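Local coordinates for centrosomal protein of 104 kDa (Homo sapiens, PDB 5LPI) that is required for ciliogenesis and for the structural integrity of the ciliary tip, this piece of it being its array of zinc fingers, at residues C16-S20 / E21-E25; T55-L58 / L59-D63; E81-P84 / R85-K88. All blocks are in the same frame, centred on the assembly; numbering follows the deposited sequence.

In the fold
The three contacts follow one another along a chain that folds as an array of four zinc fingers, each with three cysteines and one histidine, and each contact lies at a different zinc ion. Interaction 1 is the loop ahead of helix 27-35 and carries Cys16 of the first site. Interaction 2 is the end of helix 54-60, with His57 and Cys62 of the second. Interaction 3 is helix 83-89, with His86 of the third. Centres of interactions 1 and 2 are about 27 Å apart, those of 2 and 3 about 19 Å apart. Interactions 1 and 3 lie on opposite sides of the chain's centre. None touches another, and each belongs to a different metal site.

Interaction 1 (C16-S20 / E21-E25); sequences CGERS and EEFTE. Unlike the reference sequence in segment 21-25: Glu22 (reference Ser). With ZN (zinc ion), chain G.
The ring of Phe23 packs against the backbone and CB atoms of Glu18 and Ser20. Ser20 CB sits over one face of the ring, 4.0 Å from the centroid and only 8° off the normal, a CH-pi contact. At the ring edge, in its plane, lies Glu18 O, 3.5 Å from Phe23 CE2. Phe23 CG stands anti to the carbonyl carbon (chi1 -75°), which lays the ring back along the chain that precedes it. A type I beta turn from Ser20 to Phe23 reverses the chain and is closed by Phe23 N to Ser20 O at 3.0 Å. This loop belongs to the first zinc finger: Cys16 SG binds the zinc ion with Cys13, His31 and Cys36, and accepts a bond from Glu18 N. The Phe23 ring also meets that of His31. Replacing Phe23 by an alanine is likely to leave Ser20 CB and the His31 ring without their aromatic neighbour and to open a gap beside the metal site. The outer side is looser. Ser20 OG takes a bond from Glu22 N at 3.3 Å, and its own bond to Glu21 OE1 is weak. The carboxylate of Glu22, which replaces the serine of the reference sequence, leads away from the turn.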
ATOM      1  N   CYS A  16       4.065   8.611  -5.670  1.00 32.32           N
ATOM      2  CA  CYS A  16       3.888   9.713  -4.739  1.00 30.10           C
ATOM      3  C   CYS A  16       3.802  11.070  -5.427  1.00 38.99           C
ATOM      4  O   CYS A  16       3.502  12.069  -4.757  1.00 37.26           O
ATOM      5  CB  CYS A  16       5.019   9.732  -3.706  1.00 29.28           C
ATOM      6  SG  CYS A  16       6.614  10.243  -4.349  1.00 34.81           S
ATOM      7  N   GLY A  17       4.036  11.128  -6.736  1.00 38.65           N
ATOM      8  CA  GLY A  17       3.925  12.374  -7.472  1.00 42.62           C
ATOM      9  C   GLY A  17       5.169  13.238  -7.469  1.00 49.08           C
ATOM     10  O   GLY A  17       5.252  14.170  -8.275  1.00 42.00           O
ATOM     11  N   GLU A  18       6.139  12.959  -6.598  1.00 45.42           N
ATOM     12  CA  GLU A  18       7.325  13.799  -6.501  1.00 39.87           C
ATOM     13  C   GLU A  18       8.063  13.850  -7.829  1.00 41.27           C
ATOM     14  O   GLU A  18       8.126  12.863  -8.569  1.00 41.84           O
ATOM     15  CB  GLU A  18       8.271  13.273  -5.418  1.00 55.69           C
ATOM     16  CG  GLU A  18       7.946  13.725  -4.006  1.00 65.46           C
ATOM     17  CD  GLU A  18       9.031  13.338  -3.014  1.00 75.11           C
ATOM     18  OE1 GLU A  18      10.180  13.080  -3.447  1.00 76.01           O
ATOM     19  OE2 GLU A  18       8.731  13.286  -1.801  1.00 78.03           O
ATOM     20  N   ARG A  19       8.622  15.018  -8.125  1.00 45.29           N
ATOM     21  CA  ARG A  19       9.524  15.209  -9.246  1.00 46.45           C
ATOM     22  C   ARG A  19      10.882  15.637  -8.709  1.00 46.91           C
ATOM     23  O   ARG A  19      10.962  16.359  -7.711  1.00 56.73           O
ATOM     24  CB  ARG A  19       8.981  16.269 -10.221  1.00 44.73           C
ATOM     25  CG  ARG A  19       7.886  15.771 -11.143  1.00 43.45           C
ATOM     26  CD  ARG A  19       7.364  16.897 -12.052  1.00 45.92           C
ATOM     27  NE  ARG A  19       6.165  16.483 -12.780  1.00 45.96           N
ATOM     28  CZ  ARG A  19       6.187  15.769 -13.902  1.00 50.06           C
ATOM     29  NH1 ARG A  19       7.344  15.393 -14.432  1.00 53.40           N
ATOM     30  NH2 ARG A  19       5.053  15.423 -14.495  1.00 55.43           N
ATOM     31  N   SER A  20      11.945  15.191  -9.366  1.00 45.33           N
ATOM     32  CA  SER A  20      13.296  15.565  -8.962  1.00 51.34           C
ATOM     33  C   SER A  20      14.253  15.236 -10.096  1.00 56.68           C
ATOM     34  O   SER A  20      14.051  14.272 -10.840  1.00 57.09           O
ATOM     35  CB  SER A  20      13.724  14.843  -7.675  1.00 57.63           C
ATOM     36  OG  SER A  20      15.081  15.105  -7.347  1.00 60.60           O
ATOM     37  N   GLU A  21      15.296  16.061 -10.228  1.00 68.46           N
ATOM     38  CA  GLU A  21      16.321  15.782 -11.225  1.00 74.55           C
ATOM     39  C   GLU A  21      16.987  14.437 -10.962  1.00 66.62           C
ATOM     40  O   GLU A  21      17.315  13.707 -11.905  1.00 63.04           O
ATOM     41  CB  GLU A  21      17.352  16.918 -11.250  1.00 88.48           C
ATOM     42  CG  GLU A  21      18.262  17.030 -10.016  1.00 99.41           C
ATOM     43  CD  GLU A  21      17.549  17.530  -8.764  1.00108.73           C
ATOM     44  OE1 GLU A  21      16.337  17.838  -8.835  1.00111.39           O
ATOM     45  OE2 GLU A  21      18.209  17.616  -7.704  1.00111.10           O
ATOM     46  N   GLU A  22      17.153  14.071  -9.689  1.00 67.32           N
ATOM     47  CA  GLU A  22      17.751  12.784  -9.368  1.00 67.38           C
ATOM     48  C   GLU A  22      16.865  11.609  -9.754  1.00 58.09           C
ATOM     49  O   GLU A  22      17.353  10.477  -9.758  1.00 53.28           O
ATOM     50  CB  GLU A  22      18.087  12.710  -7.877  1.00 73.69           C
ATOM     51  CG  GLU A  22      18.872  13.905  -7.346  1.00 85.49           C
ATOM     52  CD  GLU A  22      20.167  14.161  -8.106  1.00 98.41           C
ATOM     53  OE1 GLU A  22      20.787  13.189  -8.593  1.00103.01           O
ATOM     54  OE2 GLU A  22      20.566  15.340  -8.214  1.00104.50           O
ATOM     55  N   PHE A  23      15.591  11.838 -10.089  1.00 58.29           N
ATOM     56  CA  PHE A  23      14.712  10.731 -10.457  1.00 56.88           C
ATOM     57  C   PHE A  23      14.949  10.284 -11.886  1.00 58.62           C
ATOM     58  O   PHE A  23      14.011  10.225 -12.690  1.00 63.39           O
ATOM     59  CB  PHE A  23      13.238  11.087 -10.290  1.00 57.26           C
ATOM     60  CG  PHE A  23      12.785  11.111  -8.872  1.00 56.62           C
ATOM     61  CD1 PHE A  23      13.611  10.640  -7.864  1.00 50.90           C
ATOM     62  CD2 PHE A  23      11.530  11.597  -8.542  1.00 48.46           C
ATOM     63  CE1 PHE A  23      13.199  10.674  -6.548  1.00 45.99           C
ATOM     64  CE2 PHE A  23      11.114  11.629  -7.229  1.00 43.51           C
ATOM     65  CZ  PHE A  23      11.944  11.167  -6.233  1.00 37.41           C
ATOM     66  N   THR A  24      16.193   9.952 -12.207  1.00 56.05           N
ATOM     67  CA  THR A  24      16.474   9.258 -13.453  1.00 51.11           C
ATOM     68  C   THR A  24      15.810   7.891 -13.422  1.00 51.57           C
ATOM     69  O   THR A  24      15.176   7.525 -12.429  1.00 57.72           O
ATOM     70  CB  THR A  24      17.984   9.110 -13.665  1.00 59.83           C
ATOM     71  OG1 THR A  24      18.517   8.223 -12.675  1.00 60.81           O
ATOM     72  CG2 THR A  24      18.676  10.465 -13.550  1.00 57.34           C
ATOM     73  N   GLU A  25      15.986   7.114 -14.490  1.00 57.96           N
ATOM     74  CA  GLU A  25      15.386   5.787 -14.562  1.00 67.97           C
ATOM     75  C   GLU A  25      15.797   4.908 -13.386  1.00 79.28           C
ATOM     76  O   GLU A  25      15.007   4.073 -12.928  1.00 82.42           O
ATOM     77  CB  GLU A  25      15.777   5.121 -15.879  1.00 78.10           C
ATOM     78  CG  GLU A  25      15.164   3.757 -16.108  1.00 87.64           C
ATOM     79  CD  GLU A  25      15.638   3.135 -17.405  1.00101.19           C
ATOM     80  OE1 GLU A  25      16.391   3.808 -18.144  1.00106.04           O
ATOM     81  OE2 GLU A  25      15.265   1.976 -17.687  1.00103.87           O
TER
HETATM   82 ZN    ZN G 903       7.513   8.149  -4.836  1.00 33.28          ZN

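Interaction 2 (T55-L58 / L59-D63); sequences TEHL and LTECD. With ZN (zinc ion), chain F.
Thr55 O accepts Leu59 N at 3.0 Å in a regular helical bond, and two residues further on His57 O accepts both Glu61 N and Cys62 N as the helix ends. These two donors reach His57 O from opposite faces of its carbonyl plane, Glu61 N at 2.9 Å and Cys62 N at 2.8 Å. The double grip fixes the turn that carries Cys62 back to the metal.

His57 CG lies anti to the backbone N (chi1 165°), which carries the ring out from the helix, to where Cys62 CA lies over one face of the imidazole. His57 NE2 binds the zinc ion at 2.1 Å and Cys62 SG binds it at 2.3 Å. Cys42 and Cys45 complete this site of three cysteines and one histidine, the second of the zinc finger array. The sulfur of Cys62 stands oblique to the ring. Glu61 approaches the ring edge, with OE1 3.7 Å from His57 ND1. Its chain crosses the His57 side chain at about a right angle, and the carboxylate is turned 57° from the ring plane. His57 ND1 is buried here and has no partner in the model.

On the flank, Thr60 OG1 lies 2.8 Å from Glu56 O; that carbonyl accepts Thr60 N. A water near Thr60 OG1 makes a weak bond to Glu56 OE2. Thr55 and Leu59 run side by side and point the same way, Thr55 CG2 meeting Leu59 CD1 at 3.8 Å.

Leu58 and Leu59 carry the helix onto the next finger. Leu58 rests on Phe68 of strand 68-70, Leu59 on Lys70 of the same strand, and both touch Ala77 of strand 77-79.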
ATOM      1  N   THR A  55      -2.617  -5.741   0.388  1.00 31.62           N
ATOM      2  CA  THR A  55      -3.446  -6.911   0.658  1.00 31.18           C
ATOM      3  C   THR A  55      -3.624  -7.753  -0.603  1.00 27.95           C
ATOM      4  O   THR A  55      -3.438  -8.978  -0.579  1.00 31.62           O
ATOM      5  CB  THR A  55      -4.794  -6.476   1.233  1.00 34.40           C
ATOM      6  OG1 THR A  55      -4.561  -5.783   2.468  1.00 27.28           O
ATOM      7  CG2 THR A  55      -5.686  -7.692   1.494  1.00 34.13           C
ATOM      8  N   GLU A  56      -3.953  -7.104  -1.723  1.00 30.22           N
ATOM      9  CA  GLU A  56      -4.100  -7.831  -2.979  1.00 35.04           C
ATOM     10  C   GLU A  56      -2.798  -8.517  -3.379  1.00 35.51           C
ATOM     11  O   GLU A  56      -2.817  -9.636  -3.907  1.00 36.66           O
ATOM     12  CB  GLU A  56      -4.567  -6.886  -4.083  1.00 37.18           C
ATOM     13  CG  GLU A  56      -4.658  -7.559  -5.448  1.00 48.63           C
ATOM     14  CD  GLU A  56      -5.243  -6.658  -6.519  1.00 65.51           C
ATOM     15  OE1 GLU A  56      -6.309  -6.056  -6.275  1.00 79.35           O
ATOM     16  OE2 GLU A  56      -4.636  -6.549  -7.605  1.00 69.31           O
ATOM     17  N   HIS A  57      -1.655  -7.867  -3.117  1.00 35.87           N
ATOM     18  CA  HIS A  57      -0.355  -8.498  -3.360  1.00 32.58           C
ATOM     19  C   HIS A  57      -0.205  -9.771  -2.544  1.00 31.44           C
ATOM     20  O   HIS A  57       0.112 -10.841  -3.079  1.00 29.16           O
ATOM     21  CB  HIS A  57       0.789  -7.529  -3.014  1.00 25.85           C
ATOM     22  CG  HIS A  57       2.129  -8.207  -2.891  1.00 30.82           C
ATOM     23  ND1 HIS A  57       2.926  -8.492  -3.981  1.00 28.74           N
ATOM     24  CD2 HIS A  57       2.791  -8.686  -1.809  1.00 28.93           C
ATOM     25  CE1 HIS A  57       4.026  -9.102  -3.575  1.00 29.45           C
ATOM     26  NE2 HIS A  57       3.971  -9.231  -2.260  1.00 26.32           N
ATOM     27  N   LEU A  58      -0.419  -9.666  -1.231  1.00 29.41           N
ATOM     28  CA  LEU A  58      -0.211 -10.802  -0.345  1.00 28.89           C
ATOM     29  C   LEU A  58      -1.113 -11.972  -0.716  1.00 31.19           C
ATOM     30  O   LEU A  58      -0.713 -13.133  -0.589  1.00 32.18           O
ATOM     31  CB  LEU A  58      -0.450 -10.382   1.111  1.00 25.81           C
ATOM     32  CG  LEU A  58       0.557  -9.381   1.696  1.00 28.73           C
ATOM     33  CD1 LEU A  58       0.012  -8.837   3.027  1.00 32.79           C
ATOM     34  CD2 LEU A  58       1.956 -10.024   1.888  1.00 26.83           C
ATOM     35  N   LEU A  59      -2.329 -11.689  -1.180  1.00 33.35           N
ATOM     36  CA  LEU A  59      -3.283 -12.763  -1.432  1.00 33.07           C
ATOM     37  C   LEU A  59      -3.162 -13.373  -2.824  1.00 34.72           C
ATOM     38  O   LEU A  59      -3.458 -14.561  -2.993  1.00 40.46           O
ATOM     39  CB  LEU A  59      -4.712 -12.250  -1.230  1.00 32.82           C
ATOM     40  CG  LEU A  59      -5.084 -11.846   0.198  1.00 30.37           C
ATOM     41  CD1 LEU A  59      -6.456 -11.193   0.231  1.00 31.69           C
ATOM     42  CD2 LEU A  59      -5.047 -13.064   1.106  1.00 31.69           C
ATOM     43  N   THR A  60      -2.762 -12.594  -3.838  1.00 37.35           N
ATOM     44  CA  THR A  60      -2.818 -13.078  -5.209  1.00 43.12           C
ATOM     45  C   THR A  60      -1.502 -12.993  -5.981  1.00 44.73           C
ATOM     46  O   THR A  60      -1.446 -13.476  -7.115  1.00 45.67           O
ATOM     47  CB  THR A  60      -3.903 -12.324  -6.002  1.00 42.63           C
ATOM     48  OG1 THR A  60      -3.461 -10.991  -6.274  1.00 41.22           O
ATOM     49  CG2 THR A  60      -5.201 -12.256  -5.217  1.00 36.09           C
ATOM     50  N   GLU A  61      -0.458 -12.412  -5.420  1.00 36.57           N
ATOM     51  CA  GLU A  61       0.724 -12.169  -6.239  1.00 41.52           C
ATOM     52  C   GLU A  61       2.026 -12.589  -5.573  1.00 40.79           C
ATOM     53  O   GLU A  61       2.910 -13.125  -6.252  1.00 38.09           O
ATOM     54  CB  GLU A  61       0.768 -10.684  -6.593  1.00 44.89           C
ATOM     55  CG  GLU A  61       1.937 -10.260  -7.440  1.00 60.27           C
ATOM     56  CD  GLU A  61       1.880  -8.786  -7.770  1.00 84.97           C
ATOM     57  OE1 GLU A  61       1.044  -8.075  -7.173  1.00 95.91           O
ATOM     58  OE2 GLU A  61       2.663  -8.337  -8.629  1.00 95.14           O
ATOM     59  N   CYS A  62       2.163 -12.346  -4.268  1.00 32.15           N
ATOM     60  CA  CYS A  62       3.380 -12.618  -3.519  1.00 27.20           C
ATOM     61  C   CYS A  62       3.877 -14.043  -3.740  1.00 29.94           C
ATOM     62  O   CYS A  62       3.083 -14.980  -3.844  1.00 32.92           O
ATOM     63  CB  CYS A  62       3.094 -12.390  -2.030  1.00 25.22           C
ATOM     64  SG  CYS A  62       4.491 -12.473  -0.912  1.00 28.05           S
ATOM     65  N   ASP A  63       5.211 -14.198  -3.804  1.00 32.63           N
ATOM     66  CA  ASP A  63       5.819 -15.527  -3.742  1.00 25.59           C
ATOM     67  C   ASP A  63       5.261 -16.353  -2.594  1.00 33.72           C
ATOM     68  O   ASP A  63       5.187 -17.585  -2.698  1.00 30.01           O
ATOM     69  CB  ASP A  63       7.334 -15.438  -3.560  1.00 25.87           C
ATOM     70  CG  ASP A  63       8.051 -14.894  -4.785  1.00 32.61           C
ATOM     71  OD1 ASP A  63       7.500 -14.980  -5.899  1.00 34.60           O
ATOM     72  OD2 ASP A  63       9.180 -14.381  -4.616  1.00 33.50           O
TER
HETATM   73 ZN    ZN F 902       5.290 -10.291  -1.066  1.00 28.75          ZN
HETATM   74  O   HOH W   1      -4.154  -9.864  -8.382  1.00 56.79           O

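Interaction 3 (E81-P84 / R85-K88). With ZN (zinc ion), chain E.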
ATOM      1  N   GLU A  81      -2.465 -20.261   9.010  1.00 36.88           N
ATOM      2  CA  GLU A  81      -2.595 -21.011  10.259  1.00 48.68           C
ATOM      3  C   GLU A  81      -3.278 -20.194  11.351  1.00 52.22           C
ATOM      4  O   GLU A  81      -3.962 -20.766  12.207  1.00 55.19           O
ATOM      5  CB  GLU A  81      -1.225 -21.493  10.756  1.00 48.28           C
ATOM      6  CG  GLU A  81      -0.204 -20.389  11.023  1.00 46.75           C
ATOM      7  CD  GLU A  81       0.636 -20.059   9.801  1.00 48.00           C
ATOM      8  OE1 GLU A  81       0.109 -20.147   8.676  1.00 49.03           O
ATOM      9  OE2 GLU A  81       1.828 -19.725   9.962  1.00 50.08           O
ATOM     10  N   GLU A  82      -3.103 -18.870  11.346  1.00 47.30           N
ATOM     11  CA  GLU A  82      -3.672 -18.006  12.374  1.00 43.68           C
ATOM     12  C   GLU A  82      -5.079 -17.538  12.042  1.00 43.99           C
ATOM     13  O   GLU A  82      -5.735 -16.949  12.906  1.00 50.12           O
ATOM     14  CB  GLU A  82      -2.771 -16.787  12.603  1.00 51.21           C
ATOM     15  CG  GLU A  82      -1.337 -17.132  12.994  1.00 62.37           C
ATOM     16  CD  GLU A  82      -0.428 -15.912  13.048  1.00 71.83           C
ATOM     17  OE1 GLU A  82      -0.544 -15.040  12.163  1.00 75.27           O
ATOM     18  OE2 GLU A  82       0.404 -15.820  13.976  1.00 76.39           O
ATOM     19  N   LEU A  83      -5.557 -17.805  10.824  1.00 37.21           N
ATOM     20  CA  LEU A  83      -6.844 -17.265  10.394  1.00 40.66           C
ATOM     21  C   LEU A  83      -8.026 -17.786  11.210  1.00 45.56           C
ATOM     22  O   LEU A  83      -8.913 -16.976  11.529  1.00 42.64           O
ATOM     23  CB  LEU A  83      -7.033 -17.537   8.896  1.00 37.01           C
ATOM     24  CG  LEU A  83      -8.226 -16.900   8.178  1.00 50.79           C
ATOM     25  CD1 LEU A  83      -8.333 -15.397   8.464  1.00 45.35           C
ATOM     26  CD2 LEU A  83      -8.128 -17.142   6.671  1.00 52.56           C
ATOM     27  N   PRO A  84      -8.126 -19.078  11.563  1.00 45.70           N
ATOM     28  CA  PRO A  84      -9.238 -19.482  12.447  1.00 44.55           C
ATOM     29  C   PRO A  84      -9.262 -18.727  13.772  1.00 38.47           C
ATOM     30  O   PRO A  84     -10.314 -18.196  14.154  1.00 49.92           O
ATOM     31  CB  PRO A  84      -9.001 -20.993  12.623  1.00 48.53           C
ATOM     32  CG  PRO A  84      -8.339 -21.405  11.338  1.00 43.38           C
ATOM     33  CD  PRO A  84      -7.405 -20.259  11.033  1.00 42.84           C
ATOM     34  N   ARG A  85      -8.129 -18.650  14.477  1.00 38.64           N
ATOM     35  CA  ARG A  85      -8.057 -17.853  15.704  1.00 43.89           C
ATOM     36  C   ARG A  85      -8.357 -16.377  15.432  1.00 49.76           C
ATOM     37  O   ARG A  85      -9.098 -15.737  16.190  1.00 42.70           O
ATOM     38  CB  ARG A  85      -6.679 -18.022  16.343  1.00 44.72           C
ATOM     39  CG  ARG A  85      -6.375 -17.094  17.502  1.00 54.18           C
ATOM     40  CD  ARG A  85      -4.965 -17.338  18.065  1.00 60.76           C
ATOM     41  NE  ARG A  85      -4.941 -18.461  19.008  1.00 83.54           N
ATOM     42  CZ  ARG A  85      -3.908 -18.779  19.789  1.00 92.57           C
ATOM     43  NH1 ARG A  85      -2.791 -18.062  19.750  1.00 95.72           N
ATOM     44  NH2 ARG A  85      -3.991 -19.818  20.614  1.00 93.33           N
ATOM     45  N   HIS A  86      -7.790 -15.820  14.356  1.00 46.00           N
ATOM     46  CA  HIS A  86      -8.118 -14.445  13.972  1.00 48.03           C
ATOM     47  C   HIS A  86      -9.623 -14.270  13.831  1.00 44.58           C
ATOM     48  O   HIS A  86     -10.212 -13.334  14.383  1.00 47.86           O
ATOM     49  CB  HIS A  86      -7.408 -14.073  12.661  1.00 43.82           C
ATOM     50  CG  HIS A  86      -7.718 -12.684  12.169  1.00 33.53           C
ATOM     51  ND1 HIS A  86      -6.851 -11.625  12.338  1.00 33.06           N
ATOM     52  CD2 HIS A  86      -8.798 -12.183  11.517  1.00 37.91           C
ATOM     53  CE1 HIS A  86      -7.383 -10.534  11.816  1.00 38.81           C
ATOM     54  NE2 HIS A  86      -8.567 -10.842  11.319  1.00 36.04           N
ATOM     55  N   ILE A  87     -10.265 -15.191  13.112  1.00 43.79           N
ATOM     56  CA  ILE A  87     -11.705 -15.117  12.888  1.00 50.07           C
ATOM     57  C   ILE A  87     -12.463 -15.289  14.196  1.00 50.60           C
ATOM     58  O   ILE A  87     -13.436 -14.572  14.464  1.00 46.74           O
ATOM     59  CB  ILE A  87     -12.116 -16.167  11.839  1.00 57.41           C
ATOM     60  CG1 ILE A  87     -11.705 -15.697  10.437  1.00 59.19           C
ATOM     61  CG2 ILE A  87     -13.600 -16.476  11.910  1.00 58.33           C
ATOM     62  CD1 ILE A  87     -11.728 -16.794   9.406  1.00 62.36           C
ATOM     63  N   LYS A  88     -12.019 -16.224  15.038  1.00 53.96           N
ATOM     64  CA  LYS A  88     -12.696 -16.467  16.307  1.00 56.91           C
ATOM     65  C   LYS A  88     -12.591 -15.261  17.235  1.00 51.23           C
ATOM     66  O   LYS A  88     -13.569 -14.896  17.898  1.00 54.96           O
ATOM     67  CB  LYS A  88     -12.125 -17.720  16.972  1.00 64.58           C
ATOM     68  CG  LYS A  88     -12.805 -19.027  16.537  1.00 78.25           C
ATOM     69  CD  LYS A  88     -14.268 -19.086  16.994  1.00 80.39           C
ATOM     70  CE  LYS A  88     -14.876 -20.487  16.849  1.00 83.11           C
ATOM     71  NZ  LYS A  88     -15.567 -20.719  15.544  1.00 84.66           N
TER
HETATM   72 ZN    ZN E 901     -10.040  -9.874  10.266  1.00 41.13          ZN
HETATM   73  O   HOH W   2      -5.690 -20.131  13.993  1.00 42.76           O
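Leu83 and Ile87 meet one helical turn apart, and their side chains lie aslant to each other. The tip of Ile87 does the touching: its CD1 lies 3.7 Å from Leu83 CG and 3.8 Å from Leu83 CD1. Leu83 CG is anti to the backbone N (chi1 -172°), which sends the branched end along the helix toward Ile87. Ile87 CG1 is instead anti to its carbonyl carbon (chi1 -75°), so CG1 and CD1 lean back over the preceding turn. They pass close to Leu83 O, which also accepts Ile87 N at 2.7 Å.

The imidazole of His86 projects from the same helix beside Leu83. Leu83 CD1 approaches the ring obliquely, 4.5 Å from His86 CD2, a loose apolar contact. His86 NE2 binds the zinc ion at 2.0 Å. Cys71, Cys74 and Cys92 supply the other ligands of this zinc finger site, and the histidine is the ligand contributed by the helix.

Backbone bonds hold these side chains in step. His86 N reaches Glu82 O at 2.8 Å in a nearly straight bond, 166° at the hydrogen, which ties the histidine's backbone to the residues before it. Lys88 N continues the pattern by bonding to Pro84 O. Pro84 itself has no N-H to give. A water bridges Glu81 O and Arg85 N, donating to the carbonyl and accepting from the amide. The charged ends of Glu82, Arg85 and Lys88 lead away from the contact.

Helix 83-89 follows the antiparallel pair of strands 68-70 and 77-79, and both Leu83 and His86 lean on Val78 of strand 77-79.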